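Local coordinates for response regulator CheY-like protein (Mesorhizobium loti, PDB 3SNK) that probably contributes to pilus assembly as the amino-terminal receiver-like domain of a longer protein thought to bind and hydrolyse ATP, at residues R33-A36 with D41-V44; D71-P76 with T102-R107; D48-G53 with V63-G68. All blocks are in the same frame, centred on the assembly; numbering follows the deposited sequence.

In the fold
All three contacts belong to one CheY-like receiver domain built on a five-stranded parallel sheet of strand order 2-1-3-4-5. Along the chain they come in series: contact 1, then contact 3, then contact 2. Contact 1 joins helix 24-36 to the edge strand 40-45; contact 3 packs a 3-10 segment on the central strand 62-68; contact 2 ties the loop after that strand to helix 99-107. The centres of contacts 1 and 2 lie about 26 Å apart, on opposite sides of the chain's centre. Contact 1 meets strand 62-68 through Leu34 against Ile64 on one face of the sheet, while Leu72 and Leu73 of contact 2 meet Leu65 and Leu67, Leu65 pointing to the other face.

Contact 1. Residues R33-A36 with D41-V44; sequences RLDA and DVRV
Val42 meets Leu34 and Asp35 where strand 40-45 follows helix 24-36 after a short connection, completing a beta-alpha-beta crossover with strand 15-20, the opening unit of the receiver fold. The valine points from the strand toward the helix, and the methyl doing the touching is CG2. With CG1 anti to the backbone N (chi1 -176°), CG2 is set beside that N, and it fits between two quite different neighbours. On the apolar side it packs on Leu34 CB at 3.8 Å; the leucine itself is buried and reaches on to Val17 of the sheet and to Leu124 and Val127 of helix 120-129. On the polar side Asp35 crosses the valine obliquely, its carboxylate brought across from the helix so that OD1 lies 3.4 Å from Val42 CG2, a van der Waals approach. No direct hydrogen bond joins the segments; a water does the bridging. The backbone of Asp41 and Arg43 is committed to strand 15-20, whereas the N-H of Val42, facing the edge of the sheet, is taken up by this water. It accepts from Val42 N at 2.8 Å and donates to Asp35 OD1, also at 2.8 Å.

Contact 2. Residues D71-P76 with T102-R107; sequences DLLGKP and TRVLVR
Leu73 and Val104 bring the loop after strand 62-68 against helix 99-107, their CA atoms 6.2 Å apart. The helix is already regular at Thr102, whose carbonyl O receives Val106 N at 2.8 Å and whose OG1 is bonded to Thr98 O. Two residues on, Val104 points toward the loop and supplies most of the helix's share of the contact. Both its methyls lie against the Leu73 carbonyl oxygen: CG1 is 3.5 Å from Leu73 O and CG2 is 3.6 Å from the same atom. CG1 also packs on Leu73 CD2 at 3.9 Å, the two side chains sliding past each other in opposite directions. In this receiver domain the loop carrying Leu73 leads from the central strand 62-68 to helix 78-82, whose Ile78 and Val79 also touch Val104. A 3-10 turn shapes it, with Gly74 N bonded to Asp71 O and Lys75 N to Leu72 O. Leu105 comes next and is met less closely, Leu73 CD2 lying 4.0 Å from Leu105 N and 4.4 Å from Leu105 CB. Leu73 has CG anti to its carbonyl carbon (chi1 -61°), and with chi2 at 161° CD2 is the branch that meets both helix residues, while Leu67 touches Leu73 and Leu105 alike. At Arg107 the side chain folds back along its own helix, one guanidinium face against Arg103 O, which is offset toward the rim.

Contact 3. Residues D48-G53 with V63-G68; sequences DDFLKG and VILDLG
The 3-10 segment through residues 48-52 lies against strand 62-68, closest at Phe50 and Leu65, whose CA atoms are 7.8 Å apart. The segment is held by i to i+3 bonds from Leu51 N to Asp48 O, Lys52 N to Asp49 O and Gly53 N to Phe50 O. Phe50 points toward the strand, and CG anti to the backbone N (chi1 171°) carries its ring out over the sheet. Leu65 CD2 sits over the ring centre in a CH-pi contact, 4.1 Å from the centroid and only 2° off the ring normal. The other branch, Leu65 CD1, packs at the base of the side chain, 3.9 Å from Phe50 CB. Val63 meets the ring differently: its CG1 approaches the edge, near the ring plane, at 3.9 Å from Phe50 CE1. Both side chains cross the phenylalanine at about a right angle. In CheY-like receivers this face of the sheet is part of the hydrophobic core, and strand 62-68 is its central strand. Asp66, next along the strand from Leu65, occupies the place usual for the phospho-acceptor aspartate of receivers; Asp66 OD2 is salt-bridged to Lys116 and hydrogen-bonded to Ser21 OG, while OD1 takes a weak bond from Gly68 N. Replacing Phe50 by an alanine would probably open a gap above Leu65 CD2 and beside Val63 CG1, and would leave Trp85 without its stacking partner. Trp85 is gripped at this residue in a second way, since its NE1 is hydrogen-bonded to Phe50 O, the same oxygen that receives Gly53 N at 3.1 Å.

Contact 1. Residues R33-A36 with D41-V44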
# COMPACT_ATOMS: atom_id res chain seq x y z
N ARG A 33 -14.09 0.84 -2.72
CA ARG A 33 -13.83 1.93 -3.68
C ARG A 33 -13.21 1.44 -4.97
O ARG A 33 -13.66 1.82 -6.06
CB ARG A 33 -12.92 3.01 -3.08
CG ARG A 33 -13.70 4.06 -2.30
CD ARG A 33 -12.85 5.22 -1.84
NE ARG A 33 -13.63 6.13 -0.99
CZ ARG A 33 -13.38 6.36 0.30
NH1 ARG A 33 -12.35 5.78 0.90
NH2 ARG A 33 -14.15 7.19 0.99
N LEU A 34 -12.19 0.61 -4.86
CA LEU A 34 -11.43 0.13 -6.02
C LEU A 34 -12.20 -0.94 -6.79
O LEU A 34 -12.14 -0.94 -8.02
CB LEU A 34 -10.04 -0.39 -5.60
CG LEU A 34 -9.05 0.66 -5.05
CD1 LEU A 34 -7.68 0.02 -4.80
CD2 LEU A 34 -8.87 1.86 -6.01
N ASP A 35 -12.93 -1.81 -6.08
CA ASP A 35 -13.76 -2.84 -6.70
C ASP A 35 -14.96 -2.22 -7.42
O ASP A 35 -15.40 -2.81 -8.42
CB ASP A 35 -14.20 -3.91 -5.67
CG ASP A 35 -13.15 -5.00 -5.43
OD1 ASP A 35 -12.14 -5.02 -6.14
OD2 ASP A 35 -13.37 -5.85 -4.53
N ALA A 36 -15.48 -1.05 -6.96
CA ALA A 36 -16.59 -0.35 -7.64
C ALA A 36 -16.13 0.20 -9.01
O ALA A 36 -16.94 0.32 -9.92
CB ALA A 36 -17.14 0.77 -6.77
N ASP A 41 -8.43 -6.06 -9.56
CA ASP A 41 -8.52 -7.36 -8.87
C ASP A 41 -7.81 -7.15 -7.52
O ASP A 41 -6.59 -7.27 -7.44
CB ASP A 41 -7.90 -8.49 -9.73
CG ASP A 41 -7.99 -9.89 -9.14
OD1 ASP A 41 -9.11 -10.31 -8.76
OD2 ASP A 41 -6.95 -10.60 -9.12
N VAL A 42 -8.58 -6.76 -6.49
CA VAL A 42 -8.05 -6.36 -5.18
C VAL A 42 -7.97 -7.50 -4.13
O VAL A 42 -8.98 -8.04 -3.74
CB VAL A 42 -8.87 -5.17 -4.64
CG1 VAL A 42 -8.30 -4.66 -3.32
CG2 VAL A 42 -8.93 -4.04 -5.66
N ARG A 43 -6.75 -7.81 -3.65
CA ARG A 43 -6.49 -8.80 -2.59
C ARG A 43 -6.18 -8.00 -1.31
O ARG A 43 -5.44 -7.01 -1.38
CB ARG A 43 -5.33 -9.72 -3.02
CG ARG A 43 -4.64 -10.52 -1.91
CD ARG A 43 -3.56 -11.48 -2.41
NE ARG A 43 -2.60 -10.87 -3.35
CZ ARG A 43 -1.41 -10.39 -3.03
NH1 ARG A 43 -1.00 -10.40 -1.76
NH2 ARG A 43 -0.61 -9.90 -3.96
N VAL A 44 -6.75 -8.39 -0.17
CA VAL A 44 -6.59 -7.68 1.11
C VAL A 44 -5.86 -8.61 2.13
O VAL A 44 -6.16 -9.81 2.20
CB VAL A 44 -7.98 -7.19 1.61
CG1 VAL A 44 -7.88 -6.47 2.95
CG2 VAL A 44 -8.64 -6.28 0.59
O HOH W 1 -11.18 -7.49 -7.09

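Contact 2. Residues D71-P76 with T102-R107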
# COMPACT_ATOMS: atom_id res chain seq x y z
N ASP A 71 4.51 1.70 12.70
CA ASP A 71 5.13 0.60 13.43
C ASP A 71 6.01 -0.27 12.49
O ASP A 71 7.12 -0.63 12.86
CB ASP A 71 4.05 -0.28 14.13
CG ASP A 71 2.95 0.48 14.88
OD1 ASP A 71 2.06 1.08 14.20
OD2 ASP A 71 2.93 0.41 16.13
N LEU A 72 5.51 -0.56 11.28
CA LEU A 72 6.19 -1.37 10.27
C LEU A 72 7.52 -0.74 9.79
O LEU A 72 8.44 -1.48 9.48
CB LEU A 72 5.26 -1.62 9.07
CG LEU A 72 5.67 -2.74 8.10
CD1 LEU A 72 5.43 -4.11 8.71
CD2 LEU A 72 4.92 -2.63 6.80
N LEU A 73 7.65 0.60 9.80
CA LEU A 73 8.86 1.31 9.37
C LEU A 73 10.05 1.08 10.30
O LEU A 73 11.19 1.35 9.90
CB LEU A 73 8.58 2.81 9.24
CG LEU A 73 7.53 3.21 8.22
CD1 LEU A 73 7.03 4.61 8.51
CD2 LEU A 73 8.04 3.09 6.77
N GLY A 74 9.78 0.62 11.51
CA GLY A 74 10.81 0.29 12.49
C GLY A 74 11.26 -1.16 12.43
O GLY A 74 12.11 -1.56 13.21
N LYS A 75 10.67 -1.96 11.51
CA LYS A 75 11.03 -3.37 11.35
C LYS A 75 12.37 -3.47 10.59
O LYS A 75 12.54 -2.82 9.56
CB LYS A 75 9.92 -4.17 10.67
CG LYS A 75 9.22 -5.15 11.62
CD LYS A 75 8.03 -4.53 12.35
CE LYS A 75 7.50 -5.42 13.45
NZ LYS A 75 6.85 -6.65 12.93
N PRO A 76 13.33 -4.26 11.14
CA PRO A 76 14.69 -4.30 10.58
C PRO A 76 14.89 -4.44 9.06
O PRO A 76 15.73 -3.72 8.51
CB PRO A 76 15.37 -5.46 11.33
CG PRO A 76 14.32 -6.04 12.25
CD PRO A 76 13.27 -5.00 12.42
N THR A 102 10.20 9.08 8.37
CA THR A 102 10.06 9.68 7.03
C THR A 102 11.25 9.24 6.17
O THR A 102 11.07 8.99 4.98
CB THR A 102 9.83 11.19 7.12
OG1 THR A 102 8.54 11.39 7.70
CG2 THR A 102 9.86 11.90 5.76
N ARG A 103 12.44 9.08 6.79
CA ARG A 103 13.67 8.60 6.17
C ARG A 103 13.50 7.19 5.60
O ARG A 103 13.95 6.92 4.48
CB ARG A 103 14.81 8.59 7.19
CG ARG A 103 15.63 9.84 7.21
CD ARG A 103 17.09 9.58 6.93
NE ARG A 103 17.81 10.84 6.77
CZ ARG A 103 18.42 11.24 5.66
NH1 ARG A 103 18.44 10.45 4.59
NH2 ARG A 103 19.03 12.42 5.62
N VAL A 104 12.87 6.29 6.38
CA VAL A 104 12.60 4.90 6.00
C VAL A 104 11.60 4.94 4.87
O VAL A 104 11.81 4.25 3.87
CB VAL A 104 12.12 4.00 7.17
CG1 VAL A 104 11.86 2.58 6.69
CG2 VAL A 104 13.11 4.01 8.33
N LEU A 105 10.51 5.74 5.03
CA LEU A 105 9.47 5.89 4.01
C LEU A 105 10.08 6.39 2.68
O LEU A 105 9.73 5.88 1.62
CB LEU A 105 8.31 6.81 4.47
CG LEU A 105 7.12 6.93 3.49
CD1 LEU A 105 6.51 5.57 3.15
CD2 LEU A 105 6.06 7.85 4.02
N VAL A 106 11.01 7.35 2.73
CA VAL A 106 11.70 7.85 1.55
C VAL A 106 12.44 6.67 0.87
O VAL A 106 12.29 6.50 -0.34
CB VAL A 106 12.64 9.05 1.82
CG1 VAL A 106 13.58 9.29 0.64
CG2 VAL A 106 11.85 10.31 2.14
N ARG A 107 13.16 5.84 1.64
CA ARG A 107 13.91 4.71 1.10
C ARG A 107 13.00 3.64 0.52
O ARG A 107 13.42 2.90 -0.35
CB ARG A 107 14.83 4.09 2.15
CG ARG A 107 15.96 5.01 2.58
CD ARG A 107 17.09 4.22 3.22
NE ARG A 107 16.69 3.59 4.47
CZ ARG A 107 16.77 4.17 5.67
NH1 ARG A 107 17.22 5.41 5.78
NH2 ARG A 107 16.39 3.51 6.76

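Contact 3. Residues D48-G53 with V63-G68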
# COMPACT_ATOMS: atom_id res chain seq x y z
N ASP A 48 1.69 -6.82 8.25
CA ASP A 48 2.93 -7.60 8.27
C ASP A 48 3.07 -8.61 7.11
O ASP A 48 4.19 -9.06 6.87
CB ASP A 48 3.11 -8.30 9.63
CG ASP A 48 3.33 -7.34 10.80
OD1 ASP A 48 3.56 -6.13 10.56
OD2 ASP A 48 3.28 -7.81 11.97
N ASP A 49 1.98 -8.91 6.35
CA ASP A 49 2.02 -9.83 5.19
C ASP A 49 2.80 -9.22 4.02
O ASP A 49 3.22 -9.93 3.09
CB ASP A 49 0.62 -10.27 4.73
CG ASP A 49 0.05 -11.46 5.51
OD1 ASP A 49 0.18 -11.47 6.76
OD2 ASP A 49 -0.53 -12.36 4.87
N PHE A 50 3.02 -7.90 4.08
CA PHE A 50 3.80 -7.17 3.09
C PHE A 50 5.25 -7.70 3.09
O PHE A 50 5.85 -7.81 2.02
CB PHE A 50 3.75 -5.67 3.41
CG PHE A 50 4.70 -4.84 2.58
CD1 PHE A 50 4.33 -4.38 1.32
CD2 PHE A 50 5.97 -4.52 3.06
CE1 PHE A 50 5.21 -3.60 0.56
CE2 PHE A 50 6.85 -3.75 2.28
CZ PHE A 50 6.47 -3.30 1.04
N LEU A 51 5.79 -8.04 4.28
CA LEU A 51 7.15 -8.52 4.48
C LEU A 51 7.44 -9.82 3.74
O LEU A 51 8.61 -10.14 3.50
CB LEU A 51 7.45 -8.71 5.97
CG LEU A 51 7.38 -7.46 6.86
CD1 LEU A 51 7.48 -7.84 8.32
CD2 LEU A 51 8.49 -6.46 6.50
N LYS A 52 6.39 -10.58 3.39
CA LYS A 52 6.51 -11.87 2.72
C LYS A 52 6.76 -11.72 1.23
O LYS A 52 7.21 -12.67 0.59
CB LYS A 52 5.24 -12.71 2.95
CG LYS A 52 5.11 -13.29 4.35
CD LYS A 52 3.67 -13.73 4.60
CE LYS A 52 3.45 -14.25 6.00
NZ LYS A 52 2.10 -14.87 6.13
N GLY A 53 6.47 -10.55 0.68
CA GLY A 53 6.63 -10.31 -0.75
C GLY A 53 5.45 -10.87 -1.54
O GLY A 53 4.52 -11.44 -0.95
N VAL A 63 0.66 -1.86 -4.97
CA VAL A 63 0.61 -2.21 -3.56
C VAL A 63 0.10 -0.99 -2.78
O VAL A 63 0.52 0.14 -3.05
CB VAL A 63 1.98 -2.69 -3.03
CG1 VAL A 63 1.99 -2.83 -1.51
CG2 VAL A 63 2.35 -4.02 -3.66
N ILE A 64 -0.80 -1.21 -1.83
CA ILE A 64 -1.29 -0.16 -0.94
C ILE A 64 -0.90 -0.58 0.44
O ILE A 64 -1.31 -1.65 0.93
CB ILE A 64 -2.77 0.20 -1.08
CG1 ILE A 64 -3.08 0.67 -2.51
CG2 ILE A 64 -3.16 1.28 -0.04
CD1 ILE A 64 -4.53 0.75 -2.87
N LEU A 65 -0.04 0.21 1.06
CA LEU A 65 0.47 -0.17 2.36
C LEU A 65 0.01 0.84 3.42
O LEU A 65 0.35 2.02 3.37
CB LEU A 65 2.00 -0.32 2.32
CG LEU A 65 2.72 -0.68 3.62
CD1 LEU A 65 2.33 -2.08 4.13
CD2 LEU A 65 4.22 -0.58 3.43
N ASP A 66 -0.84 0.36 4.33
CA ASP A 66 -1.31 1.16 5.45
C ASP A 66 -0.33 1.00 6.60
O ASP A 66 -0.33 -0.04 7.26
CB ASP A 66 -2.73 0.75 5.88
CG ASP A 66 -3.29 1.49 7.09
OD1 ASP A 66 -2.74 2.57 7.45
OD2 ASP A 66 -4.34 1.04 7.64
N LEU A 67 0.51 2.01 6.81
CA LEU A 67 1.53 2.04 7.85
C LEU A 67 0.97 2.44 9.22
O LEU A 67 1.58 2.12 10.24
CB LEU A 67 2.65 3.01 7.43
CG LEU A 67 3.46 2.56 6.22
CD1 LEU A 67 4.13 3.72 5.58
CD2 LEU A 67 4.47 1.49 6.62
N GLY A 68 -0.17 3.12 9.22
CA GLY A 68 -0.83 3.61 10.45
C GLY A 68 0.08 4.57 11.18
O GLY A 68 0.60 5.52 10.57